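Local atomic coordinates of acetylene hydratase (Pelobacter acetylenicus, PDB entry 2E7Z), a protein that catalyses the hydration of acetylene to acetaldehyde, using a tungsten-bis(molybdopterin guanine dinucleotide) cofactor and a [4Fe-4S] cluster. Residues 68-73 with 449-454; 404-409 with 431-436; 463-468 with 515-520; 475-480 with 529-534. All coordinates share one frame; numbering follows the deposited sequence.

Overall arrangement
The four contacts form two neighbourhoods. Interactions 1 and 2 meet on the mixed sheet that holds strands 408-412, 435-440 and 452-455; Asp451 N reaches Val436 O at 2.8 Å, and Arg70 also binds Gln433 O. Both are buried, yet interaction 2 pairs the starts of the two strands of a beta-alpha-beta unit, whereas interaction 1 fixes a turn by an arginine and a carboxylate. Interactions 3 and 4, centred about 33 and 38 Å from the centre of interaction 1, join the chain after strand 452-455 to helices 513-520 and 528-531, and touch through Val464 O and Ser478 N. Interaction 3 is buried, mixing aliphatic packing with an arginine held to backbone carbonyl and water; interaction 4, partly buried, has an amide pair and a Thr-Tyr contact.

Interaction 1 of 4, residues 68-73 with 449-454; sequences SKRGEQ and LADYVL
With CG anti to the backbone N (chi1 -178°) and a bend at chi3 (-52°), Arg70 brings the edge of its guanidinium to Leu449 O and the carboxylate of Asp451. NH1 donates to Leu449 O at 2.9 Å and also to Asp451 OD2 at 2.9 Å, while NH2 of Arg70 takes the same OD2 at 2.9 Å. The salt bridge is thus end-on but not the usual two-oxygen fork: both nitrogens converge on one oxygen, which NH2 meets on its syn lone pair and NH1 from above the carboxylate plane, the two planes standing 87° apart. OD2 also accepts from Val436 N of strand 435-440, and Arg70 NH2 donates to Gln433 O just before that strand. Arg70 belongs to a type II turn from Lys69 to Glu72, in which Gly71 has a positive phi and packs its CA on Leu449 CD2 at 4.1 Å. A water joins Gly71 N to Ala450 O. A methionine in place of Arg70 would probably leave Leu449 O and Asp451 OD2 without these donors and let the turn drift from the sheet. The carboxylate, gripped by several N-H groups, is likely to stay ionised where strand 452-455 begins.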
# COMPACT_ATOMS: atom_id res chain seq x y z
N SER A 68 -23.65 23.81 -9.49
CA SER A 68 -24.16 23.43 -10.80
C SER A 68 -23.08 22.74 -11.64
O SER A 68 -23.33 22.35 -12.79
CB SER A 68 -24.69 24.65 -11.55
OG SER A 68 -23.68 25.61 -11.66
N LYS A 69 -21.86 22.61 -11.10
CA LYS A 69 -20.78 21.91 -11.81
C LYS A 69 -19.95 21.11 -10.81
O LYS A 69 -19.65 21.60 -9.72
CB LYS A 69 -19.91 22.89 -12.60
CG LYS A 69 -18.90 22.19 -13.55
CD LYS A 69 -18.11 23.21 -14.34
CE LYS A 69 -17.08 22.53 -15.24
NZ LYS A 69 -16.39 23.56 -16.09
N ARG A 70 -19.55 19.89 -11.17
CA ARG A 70 -18.71 19.12 -10.28
C ARG A 70 -17.42 19.89 -10.02
O ARG A 70 -16.83 20.44 -10.95
CB ARG A 70 -18.41 17.75 -10.88
CG ARG A 70 -17.59 16.90 -9.95
CD ARG A 70 -17.43 15.47 -10.45
NE ARG A 70 -18.71 14.84 -10.78
CZ ARG A 70 -19.59 14.40 -9.89
NH1 ARG A 70 -19.36 14.53 -8.58
NH2 ARG A 70 -20.71 13.77 -10.31
N GLY A 71 -17.00 19.91 -8.76
CA GLY A 71 -15.83 20.71 -8.31
C GLY A 71 -16.14 22.10 -7.80
O GLY A 71 -15.27 22.71 -7.20
N GLU A 72 -17.35 22.57 -8.03
CA GLU A 72 -17.76 23.87 -7.46
C GLU A 72 -17.98 23.72 -5.96
O GLU A 72 -18.68 22.80 -5.52
CB GLU A 72 -19.05 24.35 -8.11
CG GLU A 72 -19.56 25.68 -7.55
CD GLU A 72 -20.92 26.05 -8.13
OE1 GLU A 72 -21.33 25.46 -9.16
OE2 GLU A 72 -21.58 26.94 -7.55
N GLN A 73 -17.38 24.62 -5.17
CA GLN A 73 -17.43 24.47 -3.72
C GLN A 73 -18.68 25.13 -3.15
O GLN A 73 -18.62 26.22 -2.54
CB GLN A 73 -16.14 25.00 -3.08
CG GLN A 73 -14.91 24.24 -3.61
CD GLN A 73 -15.03 22.73 -3.40
OE1 GLN A 73 -15.04 22.27 -2.26
NE2 GLN A 73 -15.13 21.96 -4.50
N LEU A 449 -14.53 17.08 -5.25
CA LEU A 449 -15.11 16.61 -6.52
C LEU A 449 -16.34 15.75 -6.32
O LEU A 449 -16.90 15.21 -7.28
CB LEU A 449 -14.03 15.86 -7.33
CG LEU A 449 -12.95 16.78 -7.91
CD1 LEU A 449 -11.61 16.08 -8.15
CD2 LEU A 449 -13.43 17.47 -9.18
N ALA A 450 -16.81 15.64 -5.07
CA ALA A 450 -17.91 14.74 -4.77
C ALA A 450 -19.28 15.38 -4.92
O ALA A 450 -19.40 16.60 -4.87
CB ALA A 450 -17.73 14.14 -3.40
N ASP A 451 -20.30 14.53 -5.07
CA ASP A 451 -21.71 14.95 -4.88
C ASP A 451 -22.06 14.97 -3.40
O ASP A 451 -22.88 15.79 -2.94
CB ASP A 451 -22.64 14.03 -5.63
CG ASP A 451 -22.43 14.12 -7.12
OD1 ASP A 451 -22.91 15.09 -7.75
OD2 ASP A 451 -21.77 13.24 -7.67
N TYR A 452 -21.48 14.05 -2.64
CA TYR A 452 -21.74 13.90 -1.20
C TYR A 452 -20.45 13.59 -0.49
O TYR A 452 -19.69 12.69 -0.94
CB TYR A 452 -22.73 12.74 -0.91
CG TYR A 452 -24.06 12.91 -1.61
CD1 TYR A 452 -24.25 12.44 -2.91
CD2 TYR A 452 -25.11 13.60 -0.98
CE1 TYR A 452 -25.43 12.62 -3.59
CE2 TYR A 452 -26.31 13.83 -1.65
CZ TYR A 452 -26.45 13.35 -2.95
OH TYR A 452 -27.62 13.57 -3.63
N VAL A 453 -20.22 14.31 0.61
CA VAL A 453 -19.08 14.03 1.47
C VAL A 453 -19.66 13.53 2.78
O VAL A 453 -20.52 14.19 3.38
CB VAL A 453 -18.20 15.27 1.66
CG1 VAL A 453 -17.00 14.96 2.59
CG2 VAL A 453 -17.70 15.77 0.30
N LEU A 454 -19.23 12.34 3.18
CA LEU A 454 -19.80 11.67 4.35
C LEU A 454 -18.76 11.58 5.43
O LEU A 454 -17.64 11.21 5.17
CB LEU A 454 -20.33 10.29 4.01
CG LEU A 454 -21.41 10.29 2.92
CD1 LEU A 454 -21.78 8.85 2.64
CD2 LEU A 454 -22.63 11.06 3.38
O HOH W 1 -17.93 18.56 -6.43

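Interaction 2 of 4, residues 404-409 with 431-436; sequences YPVKAF and MNQDLV
Lys407 lies against Asn432 and Asp434 where two parallel strands of a beta-alpha-beta unit, 408-412 and 435-440, start side by side, joined through helix 423-431. From CB, 3.8 Å from Asp434 OD2, its chain bends at chi2 (-73°), and CG passes the same oxygen. CD is near both that OD2 and Asn432 O, CE continues beside Asn432 O, and NZ donates to this carbonyl at 3.1 Å, in the carbonyl plane. The strongest partner of NZ is Glu401 OE2, outside the two segments. NZ also makes weak bonds to Asn432 OD1 and to two waters, one accepting from Asn432 ND2, the other donating to Asp434 OD2. The backbone of Lys407 is held as well, its O accepting from both Asp434 N and Leu435 N. Beyond it the parallel pairing runs on: Phe409 N binds Leu435 O at 2.8 Å, and CA-H...O contacts flank that bond. Ala408 and Leu435 share one face of the sheet, Phe409 and Val436 the other. Gln433, also bent at chi2, turns its amide back to the backbone of Val406 and Lys407. Its NE2 donates to Gly429 O in the preceding helix, and to Val406 O at 2.9 Å from above the carbonyl plane, 42° out of it.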
# COMPACT_ATOMS: atom_id res chain seq x y z
N TYR A 404 -16.00 0.28 -21.25
CA TYR A 404 -17.38 0.55 -20.94
C TYR A 404 -17.43 1.63 -19.88
O TYR A 404 -16.41 1.90 -19.23
CB TYR A 404 -18.12 -0.71 -20.45
CG TYR A 404 -17.50 -1.42 -19.25
CD1 TYR A 404 -17.70 -0.95 -17.96
CD2 TYR A 404 -16.77 -2.59 -19.43
CE1 TYR A 404 -17.16 -1.60 -16.86
CE2 TYR A 404 -16.22 -3.26 -18.35
CZ TYR A 404 -16.42 -2.74 -17.06
OH TYR A 404 -15.93 -3.40 -15.94
N PRO A 405 -18.60 2.28 -19.75
CA PRO A 405 -18.63 3.39 -18.79
C PRO A 405 -18.61 3.01 -17.33
O PRO A 405 -19.28 2.08 -16.91
CB PRO A 405 -19.96 4.10 -19.11
CG PRO A 405 -20.48 3.50 -20.35
CD PRO A 405 -19.82 2.19 -20.56
N VAL A 406 -17.86 3.78 -16.56
CA VAL A 406 -17.95 3.78 -15.09
C VAL A 406 -18.47 5.17 -14.74
O VAL A 406 -17.91 6.18 -15.21
CB VAL A 406 -16.60 3.52 -14.44
CG1 VAL A 406 -16.63 3.80 -12.92
CG2 VAL A 406 -16.16 2.09 -14.72
N LYS A 407 -19.57 5.23 -14.00
CA LYS A 407 -20.32 6.47 -13.81
C LYS A 407 -20.65 6.76 -12.37
O LYS A 407 -21.12 7.86 -12.10
CB LYS A 407 -21.62 6.43 -14.64
CG LYS A 407 -21.32 6.55 -16.14
CD LYS A 407 -20.90 7.96 -16.52
CE LYS A 407 -20.66 8.03 -18.02
NZ LYS A 407 -20.29 9.40 -18.35
N ALA A 408 -20.43 5.80 -11.46
CA ALA A 408 -20.50 6.07 -10.02
C ALA A 408 -19.16 5.73 -9.40
O ALA A 408 -18.56 4.72 -9.77
CB ALA A 408 -21.62 5.27 -9.34
N PHE A 409 -18.70 6.54 -8.45
CA PHE A 409 -17.39 6.35 -7.85
C PHE A 409 -17.44 6.66 -6.36
O PHE A 409 -17.89 7.75 -5.95
CB PHE A 409 -16.34 7.17 -8.60
CG PHE A 409 -14.92 6.96 -8.11
CD1 PHE A 409 -14.36 7.74 -7.10
CD2 PHE A 409 -14.15 5.96 -8.70
CE1 PHE A 409 -13.04 7.52 -6.69
CE2 PHE A 409 -12.80 5.78 -8.31
CZ PHE A 409 -12.28 6.52 -7.29
N MET A 431 -14.42 13.93 -13.22
CA MET A 431 -15.30 14.93 -13.85
C MET A 431 -16.33 14.30 -14.80
O MET A 431 -17.31 14.95 -15.15
CB MET A 431 -14.47 16.00 -14.58
CG MET A 431 -13.70 16.92 -13.63
SD MET A 431 -14.82 17.88 -12.59
CE MET A 431 -15.71 18.86 -13.81
N ASN A 432 -16.14 13.04 -15.20
CA ASN A 432 -17.11 12.37 -16.08
C ASN A 432 -18.09 11.48 -15.32
O ASN A 432 -18.88 10.79 -15.94
CB ASN A 432 -16.36 11.57 -17.14
CG ASN A 432 -17.22 11.21 -18.34
OD1 ASN A 432 -17.09 10.12 -18.90
ND2 ASN A 432 -18.05 12.11 -18.76
N GLN A 433 -18.05 11.53 -13.99
CA GLN A 433 -18.96 10.74 -13.14
C GLN A 433 -20.32 11.37 -13.00
O GLN A 433 -20.44 12.58 -13.02
CB GLN A 433 -18.35 10.51 -11.74
CG GLN A 433 -17.04 9.73 -11.74
CD GLN A 433 -17.20 8.43 -12.51
OE1 GLN A 433 -17.77 7.48 -11.99
NE2 GLN A 433 -16.73 8.39 -13.76
N ASP A 434 -21.33 10.51 -12.89
CA ASP A 434 -22.69 10.96 -12.55
C ASP A 434 -22.91 10.99 -11.03
O ASP A 434 -23.73 11.76 -10.54
CB ASP A 434 -23.72 10.03 -13.20
CG ASP A 434 -23.76 10.17 -14.69
OD1 ASP A 434 -23.45 11.26 -15.21
OD2 ASP A 434 -24.12 9.18 -15.34
N LEU A 435 -22.13 10.20 -10.28
CA LEU A 435 -22.23 10.16 -8.82
C LEU A 435 -20.87 9.91 -8.22
O LEU A 435 -20.24 8.93 -8.56
CB LEU A 435 -23.19 9.06 -8.35
CG LEU A 435 -23.30 8.81 -6.84
CD1 LEU A 435 -23.91 10.01 -6.11
CD2 LEU A 435 -24.16 7.60 -6.57
N VAL A 436 -20.45 10.79 -7.31
CA VAL A 436 -19.21 10.59 -6.55
C VAL A 436 -19.54 10.76 -5.08
O VAL A 436 -20.17 11.76 -4.68
CB VAL A 436 -18.10 11.58 -6.96
CG1 VAL A 436 -16.85 11.49 -6.08
CG2 VAL A 436 -17.79 11.41 -8.44
O HOH W 2 -20.04 11.69 -20.34
O HOH W 3 -23.65 9.84 -18.04

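Interaction 3 of 4, residues 463-468 with 515-520; sequences PVVQPN and ELINYR
The guanidinium of Arg520 meets Pro467 O at its edge, near its plane, and a water lies at the edge too, in plane with the group. This is a helix-to-loop contact, in which the last turn of helix 513-520 packs on the irregular chain that follows the cofactor-binding Arg462. The bond from Arg520 NH2 to Pro467 O is weak, 2.9 Å long but with an N-H...O angle of only 125°. The water bridges the same groups: it accepts from Arg520 NE at 2.8 Å and donates to both Val465 O and Pro467 O. Arg520 NH1 turns elsewhere, to Val332 O. Pro467, preceded by a cis peptide bond, also sets its ring CD 3.7 Å from Arg520 NH2, the two side chains crossing at about a right angle. One turn back along the helix the chemistry becomes apolar. Ile517 points toward the loop and divides its branches, CD1 going to the ring of Pro463 and CG2, anti to the backbone N, to Val465. Trp528 of the next helix packs on Pro463, Val465 and Ile517. Val465 serves both helix residues, its CG1 lying 4.2 Å from Arg520 CG while its CG2 touches Ile517 CG2 at 3.6 Å.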
# COMPACT_ATOMS: atom_id res chain seq x y z
N PRO A 463 -13.87 0.84 18.28
CA PRO A 463 -13.20 -0.43 18.58
C PRO A 463 -12.73 -1.06 17.26
O PRO A 463 -13.31 -0.79 16.21
CB PRO A 463 -14.33 -1.27 19.15
CG PRO A 463 -15.55 -0.81 18.39
CD PRO A 463 -15.34 0.68 18.18
N VAL A 464 -11.71 -1.89 17.33
CA VAL A 464 -11.27 -2.67 16.17
C VAL A 464 -10.82 -4.06 16.59
O VAL A 464 -10.08 -4.21 17.56
CB VAL A 464 -10.06 -2.00 15.43
CG1 VAL A 464 -9.62 -2.84 14.22
CG2 VAL A 464 -10.40 -0.60 14.97
N VAL A 465 -11.30 -5.06 15.86
CA VAL A 465 -10.68 -6.38 15.90
C VAL A 465 -9.82 -6.52 14.66
O VAL A 465 -10.28 -6.29 13.54
CB VAL A 465 -11.77 -7.50 15.91
CG1 VAL A 465 -11.17 -8.89 15.61
CG2 VAL A 465 -12.49 -7.51 17.26
N GLN A 466 -8.57 -6.92 14.86
CA GLN A 466 -7.65 -7.19 13.75
C GLN A 466 -7.52 -8.69 13.54
O GLN A 466 -7.94 -9.47 14.40
CB GLN A 466 -6.27 -6.61 14.09
CG GLN A 466 -6.31 -5.09 14.14
CD GLN A 466 -4.94 -4.46 14.14
OE1 GLN A 466 -4.05 -4.92 14.84
NE2 GLN A 466 -4.77 -3.38 13.36
N PRO A 467 -6.90 -9.12 12.43
CA PRO A 467 -6.28 -8.29 11.38
C PRO A 467 -7.25 -7.85 10.28
O PRO A 467 -8.17 -8.60 9.93
CB PRO A 467 -5.22 -9.23 10.79
CG PRO A 467 -5.86 -10.62 10.91
CD PRO A 467 -6.64 -10.57 12.23
N ASN A 468 -7.03 -6.65 9.75
CA ASN A 468 -7.84 -6.15 8.64
C ASN A 468 -7.17 -6.15 7.28
O ASN A 468 -7.75 -5.70 6.29
CB ASN A 468 -8.41 -4.83 9.04
CG ASN A 468 -9.41 -5.00 10.18
OD1 ASN A 468 -9.17 -4.58 11.32
ND2 ASN A 468 -10.48 -5.73 9.89
N GLU A 515 -22.27 -5.64 16.17
CA GLU A 515 -22.73 -7.00 15.85
C GLU A 515 -21.83 -7.69 14.83
O GLU A 515 -21.60 -8.90 14.89
CB GLU A 515 -24.18 -6.97 15.34
CG GLU A 515 -25.21 -6.69 16.42
CD GLU A 515 -26.65 -6.93 15.98
OE1 GLU A 515 -26.92 -7.46 14.88
OE2 GLU A 515 -27.53 -6.56 16.78
N LEU A 516 -21.33 -6.92 13.87
CA LEU A 516 -20.41 -7.44 12.87
C LEU A 516 -19.07 -7.85 13.50
O LEU A 516 -18.54 -8.93 13.17
CB LEU A 516 -20.24 -6.38 11.78
CG LEU A 516 -19.21 -6.70 10.68
CD1 LEU A 516 -19.56 -8.02 9.96
CD2 LEU A 516 -19.20 -5.56 9.69
N ILE A 517 -18.55 -7.02 14.41
CA ILE A 517 -17.38 -7.41 15.21
C ILE A 517 -17.64 -8.75 15.94
O ILE A 517 -16.82 -9.67 15.88
CB ILE A 517 -16.96 -6.28 16.20
CG1 ILE A 517 -16.29 -5.12 15.44
CG2 ILE A 517 -16.05 -6.85 17.28
CD1 ILE A 517 -16.15 -3.81 16.27
N ASN A 518 -18.78 -8.87 16.59
CA ASN A 518 -19.06 -10.09 17.33
C ASN A 518 -19.17 -11.27 16.40
O ASN A 518 -18.81 -12.39 16.80
CB ASN A 518 -20.32 -9.91 18.18
CG ASN A 518 -20.05 -9.12 19.42
OD1 ASN A 518 -18.95 -9.15 19.94
ND2 ASN A 518 -21.07 -8.41 19.91
N TYR A 519 -19.62 -11.04 15.18
CA TYR A 519 -19.63 -12.12 14.17
C TYR A 519 -18.20 -12.52 13.76
O TYR A 519 -17.87 -13.71 13.71
CB TYR A 519 -20.46 -11.72 12.95
CG TYR A 519 -20.48 -12.82 11.88
CD1 TYR A 519 -21.06 -14.06 12.12
CD2 TYR A 519 -19.87 -12.62 10.64
CE1 TYR A 519 -21.03 -15.06 11.15
CE2 TYR A 519 -19.85 -13.60 9.66
CZ TYR A 519 -20.43 -14.81 9.93
OH TYR A 519 -20.39 -15.79 8.96
N ARG A 520 -17.35 -11.53 13.49
CA ARG A 520 -15.96 -11.80 13.14
C ARG A 520 -15.29 -12.70 14.20
O ARG A 520 -14.57 -13.64 13.85
CB ARG A 520 -15.23 -10.47 12.96
CG ARG A 520 -13.73 -10.51 12.74
CD ARG A 520 -13.36 -10.97 11.31
NE ARG A 520 -11.94 -10.63 11.08
CZ ARG A 520 -11.03 -11.39 10.46
NH1 ARG A 520 -11.29 -12.62 9.99
NH2 ARG A 520 -9.79 -10.93 10.38
O HOH W 4 -10.72 -8.14 11.45

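Interaction 4 of 4, residues 475-480 with 529-534; sequences GNTSQQ and EEYQKQ
Strand 474-476 pairs with strand 536-538 in a two-stranded antiparallel sheet, and this contact lies at the end of that pairing, where the chain leaving the first strand passes helix 528-531 and the type I turn from Tyr531 to Gln534. Gln479 and Gln532 form its polar part. NE2 of Gln479 donates to Gln532 OE1 at 2.9 Å in a fairly straight bond (162°), arriving on a lone pair in the carbonyl plane. The acceptor lies close to the amide plane of Gln479, yet the two amides stand almost perpendicular, 89° apart. Gln479 reaches across with an extended chain, whereas CG of Gln532 lies between its backbone N and carbonyl carbon (chi1 70°), a setting from which its extended chain carries OE1 to Gln479. Each amide has a further partner that restrains its rotation: Gln479 OE1 accepts from His3 N, and Gln532 NE2 donates to Trp528 O. A water links Gln532 OE1 to Gln480 N. A leucine at Gln479 would probably leave Gln532 OE1 with the water but without its amide donor, and His3 N without this acceptor. Thr477, nearer the strand, points toward the turn. Its CG2 touches Tyr531 CD2 at 3.7 Å, approaching the ring obliquely, while the ring stacks with Tyr537 of the partner strand. The backbone of Thr477 bonds with Tyr535, and that of Gly475 with Tyr537. The arrangement is that of a helix followed by a type I turn and an antiparallel strand, with the chain that follows the partner strand passing beside the turn.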
# COMPACT_ATOMS: atom_id res chain seq x y z
N GLY A 475 -3.85 -10.70 15.53
CA GLY A 475 -4.63 -9.47 15.61
C GLY A 475 -4.39 -8.80 16.95
O GLY A 475 -4.37 -9.47 17.98
N ASN A 476 -4.19 -7.48 16.92
CA ASN A 476 -4.24 -6.66 18.14
C ASN A 476 -5.62 -6.04 18.32
O ASN A 476 -6.19 -5.50 17.38
CB ASN A 476 -3.19 -5.53 18.08
CG ASN A 476 -1.77 -6.06 18.14
OD1 ASN A 476 -0.88 -5.61 17.41
ND2 ASN A 476 -1.55 -7.04 18.99
N THR A 477 -6.14 -6.10 19.53
CA THR A 477 -7.38 -5.40 19.84
C THR A 477 -7.16 -3.90 20.03
O THR A 477 -6.11 -3.48 20.51
CB THR A 477 -8.04 -6.00 21.10
OG1 THR A 477 -7.09 -5.95 22.17
CG2 THR A 477 -8.44 -7.45 20.85
N SER A 478 -8.16 -3.12 19.64
CA SER A 478 -8.18 -1.69 19.84
C SER A 478 -9.44 -1.28 20.58
O SER A 478 -10.54 -1.53 20.11
CB SER A 478 -8.13 -0.99 18.49
OG SER A 478 -7.88 0.38 18.70
N GLN A 479 -9.28 -0.64 21.73
CA GLN A 479 -10.43 -0.14 22.47
C GLN A 479 -10.88 1.19 21.95
O GLN A 479 -10.05 2.01 21.51
CB GLN A 479 -10.08 -0.05 23.95
CG GLN A 479 -9.69 -1.39 24.57
CD GLN A 479 -9.52 -1.25 26.05
OE1 GLN A 479 -8.58 -0.62 26.53
NE2 GLN A 479 -10.47 -1.78 26.80
N GLN A 480 -12.20 1.42 22.03
CA GLN A 480 -12.78 2.72 21.74
C GLN A 480 -12.50 3.71 22.87
O GLN A 480 -12.84 3.43 24.03
CB GLN A 480 -14.27 2.57 21.58
CG GLN A 480 -14.97 3.81 21.12
CD GLN A 480 -16.43 3.60 20.80
OE1 GLN A 480 -16.95 2.48 20.90
NE2 GLN A 480 -17.09 4.66 20.38
N GLU A 529 -16.87 -7.25 24.59
CA GLU A 529 -16.53 -6.81 25.93
C GLU A 529 -15.43 -7.66 26.55
O GLU A 529 -14.50 -7.14 27.16
CB GLU A 529 -17.77 -6.79 26.84
CG GLU A 529 -17.42 -6.56 28.28
CD GLU A 529 -18.59 -6.15 29.15
OE1 GLU A 529 -19.75 -6.15 28.68
OE2 GLU A 529 -18.33 -5.82 30.33
N GLU A 530 -15.52 -8.98 26.36
CA GLU A 530 -14.50 -9.88 26.88
C GLU A 530 -13.26 -9.94 25.97
O GLU A 530 -12.12 -9.90 26.46
CB GLU A 530 -15.10 -11.27 27.03
CG GLU A 530 -14.15 -12.31 27.60
CD GLU A 530 -14.77 -13.72 27.76
OE1 GLU A 530 -15.93 -13.96 27.31
OE2 GLU A 530 -14.08 -14.58 28.35
N TYR A 531 -13.49 -9.96 24.67
CA TYR A 531 -12.41 -10.13 23.70
C TYR A 531 -11.37 -9.03 23.82
O TYR A 531 -10.19 -9.31 23.70
CB TYR A 531 -12.99 -10.12 22.30
CG TYR A 531 -12.05 -10.64 21.24
CD1 TYR A 531 -11.91 -12.01 21.02
CD2 TYR A 531 -11.34 -9.77 20.42
CE1 TYR A 531 -11.07 -12.50 20.03
CE2 TYR A 531 -10.50 -10.24 19.43
CZ TYR A 531 -10.36 -11.61 19.23
OH TYR A 531 -9.54 -12.11 18.24
N GLN A 532 -11.81 -7.79 24.05
CA GLN A 532 -10.89 -6.65 24.01
C GLN A 532 -9.95 -6.61 25.20
O GLN A 532 -9.02 -5.81 25.22
CB GLN A 532 -11.68 -5.34 23.98
CG GLN A 532 -12.38 -5.04 25.30
CD GLN A 532 -13.28 -3.86 25.18
OE1 GLN A 532 -12.88 -2.72 25.44
NE2 GLN A 532 -14.50 -4.13 24.72
N LYS A 533 -10.20 -7.48 26.18
CA LYS A 533 -9.41 -7.47 27.41
C LYS A 533 -8.00 -8.02 27.21
O LYS A 533 -7.12 -7.78 28.03
CB LYS A 533 -10.15 -8.17 28.55
CG LYS A 533 -11.40 -7.40 29.00
CD LYS A 533 -12.15 -8.17 30.08
CE LYS A 533 -13.39 -7.41 30.51
NZ LYS A 533 -14.12 -8.08 31.63
N GLN A 534 -7.79 -8.78 26.13
CA GLN A 534 -6.48 -9.30 25.82
C GLN A 534 -5.90 -8.52 24.66
O GLN A 534 -6.62 -8.20 23.71
CB GLN A 534 -6.63 -10.76 25.44
CG GLN A 534 -5.30 -11.43 25.08
CD GLN A 534 -5.40 -12.95 24.97
OE1 GLN A 534 -5.96 -13.61 25.84
NE2 GLN A 534 -4.82 -13.51 23.92
O HOH W 5 -13.92 -0.71 23.17